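Local coordinates for succinyl-CoA ligase (ADP-forming) subunit alpha (Methanosaeta concilii, PDB 6HXI), which belongs to the succinyl-CoA ligase alpha-subunit family, joins a CoA-ligase region to a citrate synthase-like C-terminal region, and binds coenzyme A, at residues V116-R129 with G204-I216. Sequence-based numbering, arbitrary orientation. Where two conformers were deposited one is given.
Sequences VPERQSRVMAATAR and GDRYPGSNMLDHI
Asp205 OD2 accepts hydrogen bonds from two waters that tie it to the start of helix 118-130. One, 2.6 Å from Asp205 OD2, also donates to Val116 O and accepts from Ser121 OG; the other accepts from Val116 N. A carboxylate suits this place because one oxygen can receive both waters, while the small serine lets the loop come close.

Further along, Tyr207 lies against the helix. In the conformer given for Arg122, one of two, the guanidinium stands nearly upright on the ring, planes 87° apart, with CZ 4.4 Å from the Tyr207 ring centroid, a cation-pi contact. The bend at chi3 (-70°) turns NH2 over the face, and CD adds a CH-pi contact; both contacts are less certain, since they may not hold for the other conformer. Glu118 OE1 reaches the ring edge and bonds Gln3 of the neighbouring Citrate lyase chain, whose Ser124 O receives Tyr207 OH.

Ala125 and Gly209, lacking bulk, bring their CA atoms within 4.2 Å. At the far end the long Arg129 sends NH2 to the syn side of Asp214 OD2 (2.9 Å, 136° at the hydrogen), a salt bridge.

Helix 118-130, following strand 108-111, packs Met124 and Thr127 on helix 93-102. The loop between strand 196-201 and helix 212-221 bonds through Ser210 and Gly209 to Val135 and Gly137, at and just beyond edge strand 134-136, so the contact joins the layers of two separate sheets.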
# COMPACT_ATOMS: atom_id res chain seq x y z
N VAL B 116 45.54 7.99 24.49
CA VAL B 116 46.26 8.45 23.30
C VAL B 116 47.76 8.15 23.50
O VAL B 116 48.32 8.51 24.54
CB VAL B 116 46.00 9.96 23.00
CG1 VAL B 116 46.81 10.45 21.79
CG2 VAL B 116 44.51 10.24 22.79
N PRO B 117 48.45 7.51 22.51
CA PRO B 117 49.90 7.25 22.68
C PRO B 117 50.69 8.48 23.03
O PRO B 117 50.39 9.57 22.57
CB PRO B 117 50.32 6.71 21.30
CG PRO B 117 49.10 6.10 20.77
CD PRO B 117 47.96 6.99 21.22
N GLU B 118 51.72 8.29 23.87
CA GLU B 118 52.61 9.37 24.32
C GLU B 118 53.33 10.02 23.14
O GLU B 118 53.44 11.25 23.11
CB GLU B 118 53.58 8.85 25.38
CG GLU B 118 52.89 8.56 26.70
CD GLU B 118 53.62 7.72 27.73
OE1 GLU B 118 54.84 7.50 27.59
OE2 GLU B 118 52.96 7.31 28.71
N ARG B 119 53.74 9.20 22.13
CA ARG B 119 54.39 9.71 20.93
C ARG B 119 53.50 10.68 20.11
O ARG B 119 53.97 11.74 19.69
CB ARG B 119 54.95 8.58 20.05
CG ARG B 119 55.51 9.10 18.73
CD ARG B 119 56.46 8.19 18.00
NE ARG B 119 56.89 8.85 16.77
CZ ARG B 119 57.87 9.76 16.69
NH1 ARG B 119 58.16 10.32 15.53
NH2 ARG B 119 58.55 10.11 17.78
N GLN B 120 52.22 10.32 19.92
CA GLN B 120 51.19 11.11 19.24
C GLN B 120 50.96 12.45 19.96
O GLN B 120 50.91 13.49 19.30
CB GLN B 120 49.89 10.32 19.15
CG GLN B 120 49.92 9.19 18.10
CD GLN B 120 48.63 8.41 18.03
OE1 GLN B 120 47.56 8.88 18.42
NE2 GLN B 120 48.71 7.18 17.57
N SER B 121 50.88 12.42 21.31
CA SER B 121 50.70 13.64 22.13
C SER B 121 51.90 14.57 22.00
O SER B 121 51.70 15.78 21.86
CB SER B 121 50.45 13.28 23.58
OG SER B 121 49.17 12.68 23.64
N ARG B 122 53.13 14.02 22.01
CA ARG B 122 54.36 14.80 21.82
C ARG B 122 54.35 15.47 20.43
O ARG B 122 54.71 16.64 20.31
CB ARG B 122 55.60 13.92 21.95
CG ARG B 122 55.95 13.52 23.36
CD ARG B 122 57.38 13.00 23.44
NE ARG B 122 57.54 11.70 22.78
CZ ARG B 122 57.30 10.53 23.36
NH1 ARG B 122 57.49 9.40 22.69
NH2 ARG B 122 56.90 10.48 24.63
N VAL B 123 53.93 14.73 19.39
CA VAL B 123 53.84 15.26 18.02
C VAL B 123 52.75 16.36 17.93
O VAL B 123 52.98 17.36 17.25
CB VAL B 123 53.69 14.17 16.93
CG1 VAL B 123 53.41 14.79 15.56
CG2 VAL B 123 54.93 13.28 16.89
N MET B 124 51.63 16.22 18.67
CA MET B 124 50.57 17.23 18.69
C MET B 124 51.05 18.50 19.40
O MET B 124 50.84 19.60 18.87
CB MET B 124 49.28 16.69 19.35
CG MET B 124 48.60 15.64 18.51
SD MET B 124 46.96 15.14 19.08
CE MET B 124 47.37 14.17 20.49
N ALA B 125 51.71 18.34 20.57
CA ALA B 125 52.29 19.42 21.38
C ALA B 125 53.29 20.21 20.60
O ALA B 125 53.20 21.44 20.59
CB ALA B 125 52.94 18.85 22.64
N ALA B 126 54.24 19.52 19.90
CA ALA B 126 55.27 20.15 19.08
C ALA B 126 54.63 20.88 17.87
O ALA B 126 55.05 22.00 17.55
CB ALA B 126 56.25 19.10 18.61
N THR B 127 53.61 20.26 17.23
CA THR B 127 52.88 20.86 16.10
C THR B 127 52.21 22.15 16.58
O THR B 127 52.33 23.17 15.91
CB THR B 127 51.90 19.84 15.48
OG1 THR B 127 52.65 18.77 14.94
CG2 THR B 127 51.04 20.44 14.37
N ALA B 128 51.60 22.11 17.77
CA ALA B 128 50.94 23.26 18.38
C ALA B 128 51.90 24.40 18.64
O ALA B 128 51.63 25.53 18.22
CB ALA B 128 50.23 22.84 19.66
N ARG B 129 53.05 24.10 19.26
CA ARG B 129 54.09 25.09 19.59
C ARG B 129 54.68 25.75 18.34
O ARG B 129 54.82 26.97 18.31
CB ARG B 129 55.18 24.49 20.52
CG ARG B 129 54.63 24.07 21.89
CD ARG B 129 55.66 23.51 22.86
NE ARG B 129 55.18 22.33 23.60
CZ ARG B 129 54.39 22.36 24.68
NH1 ARG B 129 54.03 21.22 25.27
NH2 ARG B 129 53.95 23.51 25.16
N GLY B 204 45.87 14.08 32.43
CA GLY B 204 46.81 13.32 33.25
C GLY B 204 47.86 12.52 32.50
O GLY B 204 48.52 11.66 33.09
N ASP B 205 48.04 12.81 31.23
CA ASP B 205 49.02 12.10 30.42
C ASP B 205 50.44 12.61 30.70
O ASP B 205 50.62 13.79 31.03
CB ASP B 205 48.65 12.18 28.93
CG ASP B 205 47.45 11.33 28.48
OD1 ASP B 205 47.04 10.42 29.24
OD2 ASP B 205 46.96 11.54 27.37
N ARG B 206 51.45 11.72 30.57
CA ARG B 206 52.86 12.07 30.78
C ARG B 206 53.36 13.21 29.85
O ARG B 206 54.20 14.01 30.27
CB ARG B 206 53.77 10.82 30.65
CG ARG B 206 55.12 11.02 31.32
CD ARG B 206 55.93 9.75 31.51
NE ARG B 206 55.42 8.90 32.59
CZ ARG B 206 55.86 8.93 33.84
NH1 ARG B 206 55.35 8.13 34.75
NH2 ARG B 206 56.83 9.78 34.18
N TYR B 207 52.84 13.27 28.61
CA TYR B 207 53.23 14.26 27.61
C TYR B 207 52.01 15.03 27.16
O TYR B 207 51.33 14.59 26.24
CB TYR B 207 53.97 13.57 26.44
CG TYR B 207 55.20 12.83 26.89
CD1 TYR B 207 56.43 13.49 27.04
CD2 TYR B 207 55.14 11.49 27.26
CE1 TYR B 207 57.56 12.83 27.51
CE2 TYR B 207 56.27 10.81 27.74
CZ TYR B 207 57.47 11.49 27.86
OH TYR B 207 58.57 10.83 28.34
N PRO B 208 51.63 16.13 27.85
CA PRO B 208 50.39 16.82 27.44
C PRO B 208 50.59 17.72 26.22
O PRO B 208 51.73 17.97 25.83
CB PRO B 208 50.02 17.61 28.69
CG PRO B 208 51.38 17.93 29.35
CD PRO B 208 52.29 16.80 29.00
N GLY B 209 49.49 18.19 25.63
CA GLY B 209 49.51 19.09 24.49
C GLY B 209 50.04 20.45 24.90
O GLY B 209 50.73 21.12 24.13
N SER B 210 49.73 20.84 26.16
CA SER B 210 50.18 22.07 26.79
C SER B 210 50.45 21.77 28.26
O SER B 210 49.70 21.01 28.89
CB SER B 210 49.13 23.17 26.67
OG SER B 210 47.87 22.76 27.16
N ASN B 211 51.54 22.31 28.78
CA ASN B 211 51.96 22.12 30.16
C ASN B 211 51.23 23.13 31.04
O ASN B 211 50.65 24.09 30.52
CB ASN B 211 53.49 22.27 30.27
CG ASN B 211 54.20 21.08 29.66
OD1 ASN B 211 54.67 21.12 28.51
ND2 ASN B 211 54.18 19.94 30.36
N MET B 212 51.22 22.91 32.35
CA MET B 212 50.55 23.82 33.27
C MET B 212 51.11 25.24 33.16
O MET B 212 50.32 26.19 33.18
CB MET B 212 50.65 23.34 34.72
CG MET B 212 49.72 22.19 35.05
SD MET B 212 50.04 21.67 36.75
CE MET B 212 48.82 20.59 36.96
N LEU B 213 52.45 25.38 33.01
CA LEU B 213 53.12 26.69 32.92
C LEU B 213 52.61 27.54 31.76
O LEU B 213 52.49 28.75 31.95
CB LEU B 213 54.66 26.59 32.89
CG LEU B 213 55.43 27.93 32.92
CD1 LEU B 213 55.16 28.73 34.22
CD2 LEU B 213 56.91 27.73 32.68
N ASP B 214 52.29 26.93 30.60
CA ASP B 214 51.76 27.65 29.43
C ASP B 214 50.56 28.51 29.87
O ASP B 214 50.57 29.73 29.65
CB ASP B 214 51.34 26.66 28.32
CG ASP B 214 52.42 25.69 27.85
OD1 ASP B 214 53.53 25.70 28.43
OD2 ASP B 214 52.14 24.90 26.91
N HIS B 215 49.58 27.86 30.56
CA HIS B 215 48.38 28.48 31.09
C HIS B 215 48.68 29.42 32.23
O HIS B 215 48.12 30.51 32.23
CB HIS B 215 47.31 27.44 31.45
CG HIS B 215 47.05 26.49 30.32
ND1 HIS B 215 46.31 26.87 29.21
CD2 HIS B 215 47.50 25.23 30.12
CE1 HIS B 215 46.32 25.83 28.39
NE2 HIS B 215 47.02 24.82 28.89
N ILE B 216 49.61 29.06 33.16
CA ILE B 216 50.00 29.93 34.29
C ILE B 216 50.58 31.26 33.78
O ILE B 216 50.27 32.32 34.34
CB ILE B 216 50.91 29.22 35.34
CG1 ILE B 216 50.12 28.13 36.09
CG2 ILE B 216 51.52 30.23 36.34
CD1 ILE B 216 50.92 27.22 37.04
O HOH W 1 48.88 11.05 25.69
O HOH W 2 44.96 10.19 26.13
O HOH W 3 50.86 9.40 29.13